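Local structure of protein YibA (Escherichia coli, 1OYZ) at residues A[206-214]-A[231-241]; A[67-75]-A[98-107]. The protein is of unknown function, possibly an oxidoreductase, and is a mainly helical protein that includes HEAT repeats. All coordinates share one frame; numbering follows the deposited sequence.

Contact 1: residues A[206-214]-A[231-241]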
loop_
_atom_site.group_PDB
_atom_site.type_symbol
_atom_site.label_atom_id
_atom_site.label_comp_id
_atom_site.label_asym_id
_atom_site.label_seq_id
_atom_site.Cartn_x
_atom_site.Cartn_y
_atom_site.Cartn_z
ATOM N N GLU A 206 -16.522 -3.058 1.487
ATOM C CA GLU A 206 -16.607 -3.843 0.235
ATOM C C GLU A 206 -15.234 -4.237 -0.282
ATOM O O GLU A 206 -15.025 -5.365 -0.734
ATOM C CB GLU A 206 -17.314 -3.053 -0.889
ATOM C CG GLU A 206 -16.589 -1.733 -1.284
ATOM C CD GLU A 206 -16.606 -1.341 -2.819
ATOM O OE1 GLU A 206 -16.243 -2.167 -3.698
ATOM O OE2 GLU A 206 -16.948 -0.177 -3.129
ATOM N N GLU A 207 -14.293 -3.301 -0.236
ATOM C CA GLU A 207 -12.948 -3.588 -0.733
ATOM C C GLU A 207 -12.288 -4.711 0.038
ATOM O O GLU A 207 -11.550 -5.520 -0.528
ATOM C CB GLU A 207 -12.065 -2.340 -0.651
ATOM C CG GLU A 207 -12.410 -1.263 -1.667
ATOM C CD GLU A 207 -11.464 -0.063 -1.603
ATOM O OE1 GLU A 207 -10.223 -0.247 -1.590
ATOM O OE2 GLU A 207 -11.971 1.072 -1.574
ATOM N N VAL A 208 -12.530 -4.743 1.346
ATOM C CA VAL A 208 -11.952 -5.791 2.188
ATOM C C VAL A 208 -12.628 -7.147 1.864
ATOM O O VAL A 208 -11.955 -8.155 1.730
ATOM C CB VAL A 208 -12.095 -5.452 3.732
ATOM C CG1 VAL A 208 -11.621 -6.627 4.565
ATOM C CG2 VAL A 208 -11.240 -4.223 4.086
ATOM N N ARG A 209 -13.945 -7.158 1.721
ATOM C CA ARG A 209 -14.656 -8.403 1.415
ATOM C C ARG A 209 -14.122 -9.002 0.131
ATOM O O ARG A 209 -13.959 -10.224 0.002
ATOM C CB ARG A 209 -16.152 -8.156 1.253
ATOM C CG ARG A 209 -16.920 -7.835 2.517
ATOM C CD ARG A 209 -18.413 -7.633 2.185
ATOM N NE ARG A 209 -18.981 -8.857 1.635
ATOM C CZ ARG A 209 -19.575 -8.980 0.443
ATOM N NH1 ARG A 209 -19.702 -7.944 -0.381
ATOM N NH2 ARG A 209 -20.050 -10.162 0.073
ATOM N N ILE A 210 -13.840 -8.142 -0.841
ATOM C CA ILE A 210 -13.304 -8.635 -2.111
ATOM C C ILE A 210 -11.961 -9.309 -1.944
ATOM O O ILE A 210 -11.752 -10.393 -2.483
ATOM C CB ILE A 210 -13.214 -7.509 -3.161
ATOM C CG1 ILE A 210 -14.620 -7.206 -3.691
ATOM C CG2 ILE A 210 -12.288 -7.923 -4.292
ATOM C CD1 ILE A 210 -14.752 -5.831 -4.369
ATOM N N GLU A 211 -11.038 -8.697 -1.194
ATOM C CA GLU A 211 -9.736 -9.339 -0.984
ATOM C C GLU A 211 -9.873 -10.675 -0.209
ATOM O O GLU A 211 -9.123 -11.633 -0.455
ATOM C CB GLU A 211 -8.769 -8.398 -0.230
ATOM C CG GLU A 211 -8.228 -7.165 -1.067
ATOM C CD GLU A 211 -7.257 -7.535 -2.179
ATOM O OE1 GLU A 211 -6.513 -8.521 -1.952
ATOM O OE2 GLU A 211 -7.185 -6.834 -3.260
ATOM N N ALA A 212 -10.815 -10.729 0.738
ATOM C CA ALA A 212 -11.044 -11.956 1.521
ATOM C C ALA A 212 -11.554 -13.048 0.573
ATOM O O ALA A 212 -11.098 -14.196 0.606
ATOM C CB ALA A 212 -12.070 -11.686 2.638
ATOM N N ILE A 213 -12.492 -12.674 -0.283
ATOM C CA ILE A 213 -13.028 -13.611 -1.257
ATOM C C ILE A 213 -11.952 -14.138 -2.193
ATOM O O ILE A 213 -11.859 -15.354 -2.431
ATOM C CB ILE A 213 -14.146 -12.957 -2.092
ATOM C CG1 ILE A 213 -15.362 -12.717 -1.186
ATOM C CG2 ILE A 213 -14.505 -13.856 -3.281
ATOM C CD1 ILE A 213 -16.394 -11.818 -1.742
ATOM N N ILE A 214 -11.112 -13.253 -2.732
ATOM C CA ILE A 214 -10.082 -13.768 -3.641
ATOM C C ILE A 214 -9.062 -14.560 -2.823
ATOM O O ILE A 214 -8.564 -15.598 -3.255
ATOM C CB ILE A 214 -9.378 -12.635 -4.486
ATOM C CG1 ILE A 214 -8.082 -12.232 -3.857
ATOM C CG2 ILE A 214 -10.261 -11.399 -4.622
ATOM C CD1 ILE A 214 -6.931 -12.894 -4.545
ATOM N N GLU A 231 -22.698 -13.237 -4.508
ATOM C CA GLU A 231 -22.082 -12.216 -5.332
ATOM C C GLU A 231 -22.276 -12.505 -6.800
ATOM O O GLU A 231 -22.501 -11.586 -7.594
ATOM C CB GLU A 231 -20.594 -12.123 -5.014
ATOM C CG GLU A 231 -20.357 -11.516 -3.670
ATOM C CD GLU A 231 -20.848 -10.093 -3.599
ATOM O OE1 GLU A 231 -21.328 -9.681 -2.525
ATOM O OE2 GLU A 231 -20.758 -9.382 -4.627
ATOM N N LEU A 232 -22.191 -13.777 -7.179
ATOM C CA LEU A 232 -22.370 -14.089 -8.584
ATOM C C LEU A 232 -23.807 -13.886 -9.022
ATOM O O LEU A 232 -24.062 -13.791 -10.206
ATOM C CB LEU A 232 -21.916 -15.528 -8.889
ATOM C CG LEU A 232 -20.418 -15.822 -8.725
ATOM C CD1 LEU A 232 -20.186 -17.326 -8.546
ATOM C CD2 LEU A 232 -19.663 -15.293 -9.956
ATOM N N LYS A 233 -24.751 -13.783 -8.092
ATOM C CA LYS A 233 -26.148 -13.619 -8.523
ATOM C C LYS A 233 -26.590 -12.174 -8.691
ATOM O O LYS A 233 -27.724 -11.895 -9.073
ATOM C CB LYS A 233 -27.098 -14.338 -7.560
ATOM C CG LYS A 233 -26.912 -15.845 -7.564
ATOM C CD LYS A 233 -27.907 -16.509 -6.642
ATOM C CE LYS A 233 -27.930 -18.020 -6.834
ATOM N NZ LYS A 233 -29.129 -18.592 -6.140
ATOM N N LYS A 234 -25.689 -11.248 -8.419
ATOM C CA LYS A 234 -26.042 -9.854 -8.556
ATOM C C LYS A 234 -26.193 -9.435 -10.018
ATOM O O LYS A 234 -25.692 -10.092 -10.937
ATOM C CB LYS A 234 -25.004 -9.003 -7.830
ATOM C CG LYS A 234 -25.030 -9.268 -6.319
ATOM C CD LYS A 234 -24.036 -8.407 -5.565
ATOM C CE LYS A 234 -24.248 -8.492 -4.067
ATOM N NZ LYS A 234 -23.235 -7.664 -3.348
ATOM N N ASN A 235 -26.918 -8.346 -10.213
ATOM C CA ASN A 235 -27.167 -7.786 -11.525
ATOM C C ASN A 235 -25.841 -7.239 -12.073
ATOM O O ASN A 235 -25.523 -7.388 -13.253
ATOM C CB ASN A 235 -28.194 -6.673 -11.399
ATOM C CG ASN A 235 -28.975 -6.485 -12.656
ATOM O OD1 ASN A 235 -29.774 -7.348 -13.032
ATOM N ND2 ASN A 235 -28.757 -5.354 -13.333
ATOM N N THR A 236 -25.089 -6.593 -11.189
ATOM C CA THR A 236 -23.763 -6.059 -11.487
ATOM C C THR A 236 -22.815 -6.943 -10.668
ATOM O O THR A 236 -22.896 -6.962 -9.443
ATOM C CB THR A 236 -23.604 -4.597 -10.990
ATOM O OG1 THR A 236 -24.584 -3.762 -11.620
ATOM C CG2 THR A 236 -22.211 -4.090 -11.292
ATOM N N VAL A 237 -21.929 -7.666 -11.342
ATOM C CA VAL A 237 -20.996 -8.578 -10.687
ATOM C C VAL A 237 -19.554 -8.102 -10.852
ATOM O O VAL A 237 -19.222 -7.518 -11.877
ATOM C CB VAL A 237 -21.134 -10.015 -11.305
ATOM C CG1 VAL A 237 -20.085 -10.971 -10.708
ATOM C CG2 VAL A 237 -22.556 -10.551 -11.074
ATOM N N TYR A 238 -18.709 -8.354 -9.843
ATOM C CA TYR A 238 -17.284 -7.976 -9.870
ATOM C C TYR A 238 -16.475 -9.028 -10.609
ATOM O O TYR A 238 -16.597 -10.237 -10.343
ATOM C CB TYR A 238 -16.720 -7.850 -8.450
ATOM C CG TYR A 238 -17.092 -6.560 -7.756
ATOM C CD1 TYR A 238 -16.502 -5.350 -8.137
ATOM C CD2 TYR A 238 -18.050 -6.540 -6.752
ATOM C CE1 TYR A 238 -16.866 -4.152 -7.539
ATOM C CE2 TYR A 238 -18.428 -5.333 -6.135
ATOM C CZ TYR A 238 -17.834 -4.146 -6.541
ATOM O OH TYR A 238 -18.235 -2.956 -5.990
ATOM N N ASP A 239 -15.639 -8.565 -11.526
ATOM C CA ASP A 239 -14.818 -9.448 -12.314
ATOM C C ASP A 239 -13.962 -10.366 -11.464
ATOM O O ASP A 239 -13.794 -11.547 -11.779
ATOM C CB ASP A 239 -13.976 -8.609 -13.272
ATOM C CG ASP A 239 -14.784 -8.122 -14.474
ATOM O OD1 ASP A 239 -16.025 -8.102 -14.403
ATOM O OD2 ASP A 239 -14.168 -7.759 -15.487
ATOM N N ASP A 240 -13.425 -9.811 -10.387
ATOM C CA ASP A 240 -12.615 -10.573 -9.446
ATOM C C ASP A 240 -13.459 -11.731 -8.833
ATOM O O ASP A 240 -12.928 -12.793 -8.552
ATOM C CB ASP A 240 -12.130 -9.658 -8.292
ATOM C CG ASP A 240 -10.906 -8.776 -8.664
ATOM O OD1 ASP A 240 -9.806 -9.318 -8.848
ATOM O OD2 ASP A 240 -11.045 -7.535 -8.750
ATOM N N ILE A 241 -14.756 -11.516 -8.616
ATOM C CA ILE A 241 -15.592 -12.552 -8.021
ATOM C C ILE A 241 -15.734 -13.708 -8.991
ATOM O O ILE A 241 -15.574 -14.879 -8.629
ATOM C CB ILE A 241 -16.979 -11.963 -7.586
ATOM C CG1 ILE A 241 -16.890 -11.520 -6.122
ATOM C CG2 ILE A 241 -18.119 -12.988 -7.730
ATOM C CD1 ILE A 241 -15.723 -10.625 -5.828
#
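The methyl CD1 of Ile-210 sits squarely over one face of the Tyr-238 ring, 3.9 Å from its centroid and 2° off the ring normal, a CH-pi contact. Chi1 of Tyr-238, -78°, sets its CG opposite the carbonyl carbon and helps bring that face under the methyl. At the far end of the ring, Tyr-238 OH lies 3.1 Å from Glu-206 OE1. The second flat group, the Arg-209 guanidinium, is met at its edge and in its plane by Glu-231 OE1. The grip is end-on, with both nitrogens on one oxygen: NH2 of Arg-209 is 2.9 Å from OE1 of Glu-231, and NH1 of Arg-209 is 3.2 Å from the same atom. The two planes are 52° apart, and both donors meet OE1 from above the carboxylate plane. Lys-234 NZ adds a third bond to Glu-231 OE1, at 2.9 Å from the syn side, tilted out of that plane. A glutamine in place of Glu-231 would probably leave Arg-209 and Lys-234, two like charges near each other, without the anion they share. Next to the salt bridge, Ile-241 CD1 packs 4.2 Å from Ile-210 CG1 and also touches Ile-213. Arg-209 NE bonds to Leu-201 O. Helix 206-218 thus rests against helix 225-232, with Ile-213 on Val-227 and Leu-228, and against the start of helix 239-248, consistent with a HEAT-like solenoid.

Contact 2: residues A[67-75]-A[98-107]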
loop_
_atom_site.group_PDB
_atom_site.type_symbol
_atom_site.label_atom_id
_atom_site.label_comp_id
_atom_site.label_asym_id
_atom_site.label_seq_id
_atom_site.Cartn_x
_atom_site.Cartn_y
_atom_site.Cartn_z
ATOM N N ASN A 67 9.184 23.089 13.591
ATOM C CA ASN A 67 7.947 23.008 12.825
ATOM C C ASN A 67 7.788 21.609 12.198
ATOM O O ASN A 67 8.615 21.184 11.394
ATOM C CB ASN A 67 7.964 24.106 11.761
ATOM C CG ASN A 67 6.734 24.111 10.884
ATOM O OD1 ASN A 67 6.718 24.791 9.864
ATOM N ND2 ASN A 67 5.706 23.371 11.262
ATOM N N TYR A 68 6.705 20.916 12.549
ATOM C CA TYR A 68 6.496 19.558 12.056
ATOM C C TYR A 68 6.292 19.509 10.556
ATOM O O TYR A 68 6.534 18.492 9.926
ATOM C CB TYR A 68 5.339 18.871 12.817
ATOM C CG TYR A 68 3.975 19.340 12.434
ATOM C CD1 TYR A 68 3.542 20.622 12.769
ATOM C CD2 TYR A 68 3.146 18.545 11.636
ATOM C CE1 TYR A 68 2.344 21.101 12.313
ATOM C CE2 TYR A 68 1.934 19.022 11.178
ATOM C CZ TYR A 68 1.544 20.301 11.510
ATOM O OH TYR A 68 0.378 20.817 10.991
ATOM N N ILE A 69 5.875 20.623 9.976
ATOM C CA ILE A 69 5.677 20.674 8.537
ATOM C C ILE A 69 7.040 20.539 7.861
ATOM O O ILE A 69 7.197 19.807 6.884
ATOM C CB ILE A 69 5.000 21.979 8.150
ATOM C CG1 ILE A 69 3.651 22.053 8.870
ATOM C CG2 ILE A 69 4.847 22.078 6.638
ATOM C CD1 ILE A 69 2.837 23.284 8.561
ATOM N N ARG A 70 8.035 21.232 8.398
ATOM C CA ARG A 70 9.372 21.123 7.845
ATOM C C ARG A 70 9.942 19.740 8.070
ATOM O O ARG A 70 10.638 19.222 7.198
ATOM C CB ARG A 70 10.319 22.163 8.445
ATOM C CG ARG A 70 10.153 23.546 7.847
ATOM C CD ARG A 70 11.177 24.510 8.449
ATOM N NE ARG A 70 11.331 25.719 7.639
ATOM C CZ ARG A 70 12.194 26.694 7.926
ATOM N NH1 ARG A 70 12.974 26.605 9.002
ATOM N NH2 ARG A 70 12.296 27.750 7.124
ATOM N N ARG A 71 9.656 19.133 9.220
ATOM C CA ARG A 71 10.208 17.806 9.482
ATOM C C ARG A 71 9.616 16.794 8.514
ATOM O O ARG A 71 10.314 15.941 7.983
ATOM C CB ARG A 71 9.935 17.362 10.930
ATOM C CG ARG A 71 10.723 18.167 11.985
ATOM C CD ARG A 71 10.971 17.398 13.305
ATOM N NE ARG A 71 9.751 16.961 13.978
ATOM C CZ ARG A 71 8.878 17.766 14.581
ATOM N NH1 ARG A 71 9.065 19.090 14.628
ATOM N NH2 ARG A 71 7.773 17.250 15.088
ATOM N N ASP A 72 8.321 16.908 8.281
ATOM C CA ASP A 72 7.633 16.011 7.390
ATOM C C ASP A 72 8.237 16.139 5.987
ATOM O O ASP A 72 8.654 15.154 5.378
ATOM C CB ASP A 72 6.155 16.377 7.420
ATOM C CG ASP A 72 5.312 15.452 6.601
ATOM O OD1 ASP A 72 5.366 14.235 6.810
ATOM O OD2 ASP A 72 4.580 15.948 5.749
ATOM N N ILE A 73 8.305 17.370 5.497
ATOM C CA ILE A 73 8.871 17.660 4.198
ATOM C C ILE A 73 10.337 17.180 4.050
ATOM O O ILE A 73 10.755 16.708 2.981
ATOM C CB ILE A 73 8.796 19.179 3.925
ATOM C CG1 ILE A 73 7.732 19.459 2.868
ATOM C CG2 ILE A 73 10.148 19.718 3.532
ATOM C CD1 ILE A 73 7.907 18.713 1.545
ATOM N N GLY A 74 11.121 17.331 5.104
ATOM C CA GLY A 74 12.497 16.874 5.042
ATOM C C GLY A 74 12.602 15.361 4.924
ATOM O O GLY A 74 13.398 14.836 4.137
ATOM N N ALA A 75 11.799 14.666 5.723
ATOM C CA ALA A 75 11.778 13.213 5.717
ATOM C C ALA A 75 11.227 12.725 4.375
ATOM O O ALA A 75 11.687 11.720 3.845
ATOM C CB ALA A 75 10.924 12.703 6.859
HETATM N N MSE A 98 12.925 8.983 13.426
HETATM C CA MSE A 98 11.701 9.793 13.366
HETATM C C MSE A 98 10.462 8.897 13.292
HETATM O O MSE A 98 9.444 9.154 13.936
HETATM C CB MSE A 98 11.717 10.703 12.133
HETATM C CG MSE A 98 12.904 11.646 12.115
HETATM SE SE MSE A 98 13.131 12.559 10.372
HETATM C CE MSE A 98 11.722 13.897 10.620
ATOM N N ALA A 99 10.551 7.859 12.479
ATOM C CA ALA A 99 9.436 6.941 12.328
ATOM C C ALA A 99 9.002 6.404 13.688
ATOM O O ALA A 99 7.817 6.105 13.908
ATOM C CB ALA A 99 9.839 5.766 11.431
ATOM N N LEU A 100 9.958 6.283 14.605
ATOM C CA LEU A 100 9.652 5.722 15.907
ATOM C C LEU A 100 9.413 6.725 17.044
ATOM O O LEU A 100 8.596 6.458 17.934
ATOM C CB LEU A 100 10.776 4.756 16.307
ATOM C CG LEU A 100 11.047 3.567 15.366
ATOM C CD1 LEU A 100 12.397 2.989 15.659
ATOM C CD2 LEU A 100 9.961 2.500 15.504
ATOM N N ASN A 101 10.089 7.877 16.980
ATOM C CA ASN A 101 10.037 8.890 18.030
ATOM C C ASN A 101 9.499 10.268 17.731
ATOM O O ASN A 101 9.396 11.079 18.665
ATOM C CB ASN A 101 11.432 9.075 18.613
ATOM C CG ASN A 101 12.036 7.774 19.050
ATOM O OD1 ASN A 101 11.492 7.087 19.914
ATOM N ND2 ASN A 101 13.152 7.402 18.441
ATOM N N ASP A 102 9.149 10.582 16.480
ATOM C CA ASP A 102 8.661 11.937 16.261
ATOM C C ASP A 102 7.324 12.159 16.929
ATOM O O ASP A 102 6.417 11.326 16.845
ATOM C CB ASP A 102 8.545 12.294 14.774
ATOM C CG ASP A 102 8.640 13.786 14.542
ATOM O OD1 ASP A 102 7.634 14.506 14.738
ATOM O OD2 ASP A 102 9.744 14.255 14.191
ATOM N N LYS A 103 7.209 13.301 17.588
ATOM C CA LYS A 103 5.986 13.654 18.269
ATOM C C LYS A 103 4.805 13.883 17.345
ATOM O O LYS A 103 3.676 13.957 17.808
ATOM C CB LYS A 103 6.202 14.893 19.137
ATOM C CG LYS A 103 7.003 14.631 20.414
ATOM C CD LYS A 103 6.521 15.573 21.541
ATOM C CE LYS A 103 7.166 15.268 22.905
ATOM N NZ LYS A 103 6.560 16.067 24.012
ATOM N N SER A 104 5.043 14.008 16.045
ATOM C CA SER A 104 3.934 14.214 15.124
ATOM C C SER A 104 3.642 12.903 14.390
ATOM O O SER A 104 4.532 12.314 13.790
ATOM C CB SER A 104 4.272 15.317 14.113
ATOM O OG SER A 104 3.549 15.131 12.904
ATOM N N ALA A 105 2.396 12.447 14.446
ATOM C CA ALA A 105 2.048 11.219 13.783
ATOM C C ALA A 105 2.248 11.415 12.266
ATOM O O ALA A 105 2.662 10.482 11.561
ATOM C CB ALA A 105 0.592 10.819 14.125
ATOM N N CYS A 106 1.984 12.622 11.758
ATOM C CA CYS A 106 2.188 12.888 10.328
ATOM C C CYS A 106 3.622 12.590 9.966
ATOM O O CYS A 106 3.898 11.842 9.019
ATOM C CB CYS A 106 1.870 14.340 9.983
ATOM S SG CYS A 106 0.129 14.632 10.050
ATOM N N VAL A 107 4.546 13.173 10.728
ATOM C CA VAL A 107 5.951 12.927 10.492
ATOM C C VAL A 107 6.292 11.442 10.548
ATOM O O VAL A 107 6.980 10.931 9.657
ATOM C CB VAL A 107 6.862 13.696 11.507
ATOM C CG1 VAL A 107 8.323 13.338 11.286
ATOM C CG2 VAL A 107 6.675 15.202 11.345
#
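Asp-102 OD1 takes two bonds at once: Arg-71 NH2 comes in on its syn lone pair at 2.8 Å, and Ser-104 N on its anti lone pair at 2.9 Å, closing an Asx turn. The other oxygen, Asp-102 OD2, receives Arg-71 NE at 2.7 Å, also syn. This is a side-on, two-to-two salt bridge with the planes only 19° apart, and the bend of the arginine at chi3 (-59°) turns NE and NH2 together to the carboxylate. Arg-71 NH1 bonds to Asp-65 O, so the guanidinium is fixed at more than one corner, while Tyr-68 CA lies over one of its faces. Ser-104 in turn caps the next helix, its OG accepting from Val-107 N at 3.1 Å in a nearly straight bond (175°). On the apolar side of the contact, Val-107 CG2 packs against Tyr-68 O and Arg-71 CB, and the methyl CE of selenomethionine Met-98 reaches Ala-75 CB at 4.0 Å. The carboxylate of Asp-72 finds its partner in Thr-110. Helix 68-80 therefore packs on the corner between helices 88-101 and 105-121, as in stacked helical solenoids, with Met-98 also touching Cys-63 of helix 53-63 and Ala-111 of helix 105-121.

Overall arrangement
Going from the N terminus, contact 2 comes first: helix 68-80 leaves, the chain runs through helix 88-101, and residues 98-107 bring it back, closing a loop with 22 residues between the segments. The chain then continues through helices 126-136 to 191-200 before contact 1 opens at 206-214, and it closes a second, shorter loop at 231-241 after 16 intervening residues. The two loops follow in series, neither nested nor crossed. Their centres lie 39 Å apart on opposite sides of the chain's centre, with nearest atoms about 21 Å apart. Each joins one helix to the turn between the next two, at separate places along the helical array.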